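Local coordinates for MaoC-like dehydratase (Phytophthora Capsici, PDB 3KH8), which probably catalyses the reversible hydration of enoyl-CoA thioesters, as a dimeric hydratase of the MaoC-like, double hot-dog family, at residues Q72-L86 with S259-V271. Sequence-based numbering, arbitrary orientation.
Sequences QFTYEFDEKFSAFPL and SRALFKQFCGGDV
Gln72 and Phe73 of helix 71-74 meet Phe263 and the turn after its helix, through Gly269 to Val271, where the two halves of a double hot-dog fold join; Phe263 belongs to the C-terminal part of the long helix 251-266. With CG anti to the backbone N (chi1 172°) and the chain extended beyond it, the Gln72 side chain reaches across to Gly269. CB starts it toward the turn, and CG lies over the centre of one face of the Phe73 ring. Gln72 CD passes 3.5 Å from Gly269 O. Gln72 OE1 sits at the edge of the Phe263 ring, 3.5 Å from Phe263 CZ. Gln72 NE2 donates to Gly269 O (2.9 Å), which lies close to the amide plane although the donor stands above the carbonyl plane. Gln72 NE2 also makes a longer bond, 3.3 Å, to Lys80 O, a carbonyl that Ser82 OG grips from the opposite face. The amide thus ties two loops together.

The Phe73 ring lies between Gln72 CG and Phe84 CD1, and its edge meets the Phe263 face in a T-shaped pair with planes at 72°. Phe84 in turn points its own edge at the helix backbone, Phe84 CZ lying 3.4 Å from Arg260 N; the guanidinium of Arg260 turns to Glu68 in a salt bridge. Val271 CG1 packs against Phe73 CE1, Ser82 CB and Pro85 CG, and a water accepts from Val271 N at 2.9 Å while donating to Ser82 OG.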
# COMPACT_ATOMS: atom_id res chain seq x y z
N GLN A 72 4.47 13.25 -8.09
CA GLN A 72 5.72 12.79 -8.70
C GLN A 72 6.02 11.34 -8.32
O GLN A 72 6.61 10.60 -9.10
CB GLN A 72 6.89 13.71 -8.31
CG GLN A 72 8.26 13.20 -8.76
CD GLN A 72 9.35 14.26 -8.77
OE1 GLN A 72 9.37 15.17 -7.94
NE2 GLN A 72 10.27 14.14 -9.72
N PHE A 73 5.60 10.94 -7.12
CA PHE A 73 5.86 9.59 -6.61
C PHE A 73 4.63 8.69 -6.45
O PHE A 73 4.77 7.47 -6.33
CB PHE A 73 6.64 9.66 -5.29
CG PHE A 73 7.95 10.40 -5.40
CD1 PHE A 73 9.00 9.86 -6.14
CD2 PHE A 73 8.12 11.64 -4.79
CE1 PHE A 73 10.21 10.54 -6.27
CE2 PHE A 73 9.33 12.33 -4.91
CZ PHE A 73 10.38 11.77 -5.65
N THR A 74 3.43 9.28 -6.46
CA THR A 74 2.20 8.52 -6.22
C THR A 74 1.28 8.38 -7.44
O THR A 74 0.29 7.65 -7.38
CB THR A 74 1.35 9.13 -5.08
OG1 THR A 74 1.00 10.48 -5.42
CG2 THR A 74 2.12 9.09 -3.77
N TYR A 75 1.60 9.08 -8.52
CA TYR A 75 0.76 9.05 -9.72
C TYR A 75 1.58 8.72 -10.96
O TYR A 75 2.41 9.52 -11.41
CB TYR A 75 -0.01 10.36 -9.88
CG TYR A 75 -0.90 10.42 -11.11
CD1 TYR A 75 -1.72 9.34 -11.46
CD2 TYR A 75 -0.94 11.56 -11.91
CE1 TYR A 75 -2.54 9.40 -12.59
CE2 TYR A 75 -1.76 11.63 -13.03
CZ TYR A 75 -2.55 10.54 -13.37
OH TYR A 75 -3.36 10.60 -14.48
N GLU A 76 1.34 7.53 -11.52
CA GLU A 76 2.11 6.99 -12.64
C GLU A 76 2.15 7.89 -13.89
O GLU A 76 3.10 7.80 -14.67
CB GLU A 76 1.62 5.58 -13.02
CG GLU A 76 0.19 5.50 -13.57
CD GLU A 76 -0.88 5.46 -12.49
OE1 GLU A 76 -0.57 5.68 -11.30
OE2 GLU A 76 -2.05 5.20 -12.85
N PHE A 77 1.15 8.74 -14.07
CA PHE A 77 1.11 9.64 -15.23
C PHE A 77 1.48 11.08 -14.90
O PHE A 77 1.23 11.99 -15.71
CB PHE A 77 -0.22 9.53 -15.98
CG PHE A 77 -0.44 8.19 -16.62
CD1 PHE A 77 0.47 7.69 -17.55
CD2 PHE A 77 -1.55 7.42 -16.28
CE1 PHE A 77 0.28 6.44 -18.13
CE2 PHE A 77 -1.75 6.17 -16.86
CZ PHE A 77 -0.83 5.68 -17.78
N ASP A 78 2.07 11.30 -13.73
CA ASP A 78 2.68 12.59 -13.44
C ASP A 78 3.78 12.78 -14.49
O ASP A 78 4.46 11.83 -14.87
CB ASP A 78 3.29 12.62 -12.04
CG ASP A 78 3.85 13.98 -11.68
OD1 ASP A 78 3.08 14.84 -11.21
OD2 ASP A 78 5.07 14.20 -11.88
N GLU A 79 3.93 14.02 -14.96
CA GLU A 79 4.87 14.31 -16.03
C GLU A 79 6.33 14.10 -15.64
O GLU A 79 7.20 13.93 -16.50
CB GLU A 79 4.61 15.70 -16.62
CG GLU A 79 3.34 15.70 -17.46
CD GLU A 79 2.93 17.05 -18.00
OE1 GLU A 79 3.68 18.03 -17.85
OE2 GLU A 79 1.83 17.12 -18.59
N LYS A 80 6.59 14.09 -14.33
CA LYS A 80 7.91 13.74 -13.81
C LYS A 80 7.86 12.51 -12.90
O LYS A 80 8.65 12.40 -11.96
CB LYS A 80 8.52 14.92 -13.06
CG LYS A 80 8.78 16.16 -13.91
CD LYS A 80 9.49 17.21 -13.07
CE LYS A 80 9.34 18.60 -13.66
NZ LYS A 80 9.56 19.64 -12.61
N PHE A 81 6.95 11.58 -13.19
CA PHE A 81 6.84 10.37 -12.37
C PHE A 81 8.19 9.68 -12.23
O PHE A 81 8.90 9.48 -13.22
CB PHE A 81 5.78 9.39 -12.89
CG PHE A 81 5.69 8.12 -12.07
CD1 PHE A 81 5.17 8.15 -10.77
CD2 PHE A 81 6.16 6.91 -12.57
CE1 PHE A 81 5.10 6.99 -9.99
CE2 PHE A 81 6.09 5.74 -11.81
CZ PHE A 81 5.57 5.78 -10.52
N SER A 82 8.55 9.35 -10.99
CA SER A 82 9.85 8.77 -10.68
C SER A 82 9.72 7.76 -9.55
O SER A 82 8.79 7.83 -8.75
CB SER A 82 10.83 9.87 -10.24
OG SER A 82 10.97 10.89 -11.23
N ALA A 83 10.66 6.82 -9.50
CA ALA A 83 10.82 5.99 -8.30
C ALA A 83 11.30 6.91 -7.19
O ALA A 83 12.09 7.84 -7.45
CB ALA A 83 11.84 4.90 -8.55
N PHE A 84 10.85 6.69 -5.96
CA PHE A 84 11.48 7.41 -4.85
C PHE A 84 12.92 6.92 -4.69
O PHE A 84 13.15 5.71 -4.69
CB PHE A 84 10.69 7.33 -3.54
CG PHE A 84 11.18 8.30 -2.51
CD1 PHE A 84 10.76 9.63 -2.54
CD2 PHE A 84 12.12 7.92 -1.56
CE1 PHE A 84 11.24 10.56 -1.62
CE2 PHE A 84 12.61 8.84 -0.63
CZ PHE A 84 12.17 10.15 -0.66
N PRO A 85 13.89 7.85 -4.57
CA PRO A 85 15.31 7.48 -4.65
C PRO A 85 15.81 6.42 -3.66
O PRO A 85 16.78 5.72 -3.95
CB PRO A 85 16.03 8.81 -4.43
CG PRO A 85 15.08 9.81 -4.99
CD PRO A 85 13.73 9.31 -4.55
N LEU A 86 15.15 6.30 -2.50
CA LEU A 86 15.56 5.31 -1.50
C LEU A 86 15.04 3.90 -1.79
O LEU A 86 15.46 2.94 -1.13
CB LEU A 86 15.13 5.75 -0.10
CG LEU A 86 15.87 5.08 1.07
CD1 LEU A 86 17.30 5.62 1.19
CD2 LEU A 86 15.12 5.27 2.39
N SER A 259 14.36 10.98 4.14
CA SER A 259 14.70 11.14 2.72
C SER A 259 13.70 12.01 1.97
O SER A 259 14.09 12.78 1.09
CB SER A 259 14.84 9.78 2.03
OG SER A 259 15.89 9.03 2.61
N ARG A 260 12.41 11.88 2.31
CA ARG A 260 11.35 12.70 1.73
C ARG A 260 11.58 14.18 2.03
O ARG A 260 11.43 15.03 1.15
CB ARG A 260 9.98 12.28 2.26
CG ARG A 260 9.44 10.97 1.70
CD ARG A 260 8.16 10.57 2.43
NE ARG A 260 7.24 11.70 2.55
CZ ARG A 260 6.42 11.90 3.57
NH1 ARG A 260 6.36 11.04 4.58
NH2 ARG A 260 5.64 12.97 3.58
N ALA A 261 11.93 14.48 3.28
CA ALA A 261 12.21 15.86 3.70
C ALA A 261 13.42 16.41 2.95
O ALA A 261 13.39 17.55 2.48
CB ALA A 261 12.43 15.93 5.20
N LEU A 262 14.46 15.60 2.82
CA LEU A 262 15.69 15.99 2.12
C LEU A 262 15.46 16.25 0.63
O LEU A 262 15.95 17.24 0.09
CB LEU A 262 16.80 14.96 2.34
CG LEU A 262 17.32 14.84 3.78
CD1 LEU A 262 17.95 13.46 4.01
CD2 LEU A 262 18.30 15.96 4.11
N PHE A 263 14.70 15.35 -0.01
CA PHE A 263 14.36 15.53 -1.42
C PHE A 263 13.55 16.80 -1.64
O PHE A 263 13.81 17.55 -2.58
CB PHE A 263 13.59 14.31 -1.98
CG PHE A 263 13.15 14.48 -3.41
CD1 PHE A 263 14.03 14.24 -4.46
CD2 PHE A 263 11.86 14.92 -3.72
CE1 PHE A 263 13.63 14.42 -5.79
CE2 PHE A 263 11.45 15.10 -5.04
CZ PHE A 263 12.34 14.84 -6.08
N LYS A 264 12.57 17.02 -0.76
CA LYS A 264 11.67 18.17 -0.86
C LYS A 264 12.42 19.50 -0.69
O LYS A 264 12.19 20.45 -1.44
CB LYS A 264 10.56 18.05 0.19
CG LYS A 264 9.41 19.04 0.02
CD LYS A 264 8.39 18.87 1.15
CE LYS A 264 7.21 19.81 0.97
NZ LYS A 264 6.22 19.63 2.07
N GLN A 265 13.33 19.55 0.27
CA GLN A 265 14.08 20.77 0.57
C GLN A 265 15.16 21.10 -0.47
O GLN A 265 15.31 22.25 -0.87
CB GLN A 265 14.67 20.73 1.98
CG GLN A 265 15.42 22.00 2.41
CD GLN A 265 14.56 23.25 2.38
OE1 GLN A 265 13.43 23.25 2.89
NE2 GLN A 265 15.08 24.32 1.80
N PHE A 266 15.89 20.07 -0.92
CA PHE A 266 17.13 20.29 -1.67
C PHE A 266 17.15 19.90 -3.15
O PHE A 266 17.92 20.48 -3.93
CB PHE A 266 18.30 19.64 -0.94
CG PHE A 266 18.51 20.16 0.46
CD1 PHE A 266 19.11 21.40 0.67
CD2 PHE A 266 18.08 19.43 1.56
CE1 PHE A 266 19.30 21.90 1.96
CE2 PHE A 266 18.26 19.91 2.85
CZ PHE A 266 18.87 21.15 3.06
N CYS A 267 16.34 18.92 -3.55
CA CYS A 267 16.52 18.31 -4.88
C CYS A 267 15.76 18.96 -6.04
O CYS A 267 15.92 18.54 -7.19
CB CYS A 267 16.26 16.80 -4.82
SG CYS A 267 17.51 15.86 -3.91
N GLY A 268 14.95 19.98 -5.75
CA GLY A 268 14.21 20.72 -6.77
C GLY A 268 13.40 19.87 -7.74
O GLY A 268 13.44 20.09 -8.96
N GLY A 269 12.69 18.88 -7.21
CA GLY A 269 11.81 18.02 -8.02
C GLY A 269 12.49 17.08 -8.99
O GLY A 269 11.85 16.52 -9.88
N ASP A 270 13.80 16.88 -8.82
CA ASP A 270 14.59 16.05 -9.73
C ASP A 270 15.32 14.93 -8.99
O ASP A 270 16.29 15.18 -8.27
CB ASP A 270 15.58 16.93 -10.51
CG ASP A 270 16.40 16.15 -11.52
OD1 ASP A 270 16.15 14.95 -11.74
OD2 ASP A 270 17.32 16.76 -12.11
N VAL A 271 14.86 13.69 -9.19
CA VAL A 271 15.45 12.53 -8.52
C VAL A 271 16.92 12.30 -8.89
O VAL A 271 17.68 11.75 -8.10
CB VAL A 271 14.64 11.21 -8.73
CG1 VAL A 271 13.27 11.31 -8.08
CG2 VAL A 271 14.53 10.82 -10.22
O HOH W 1 12.73 13.42 -11.17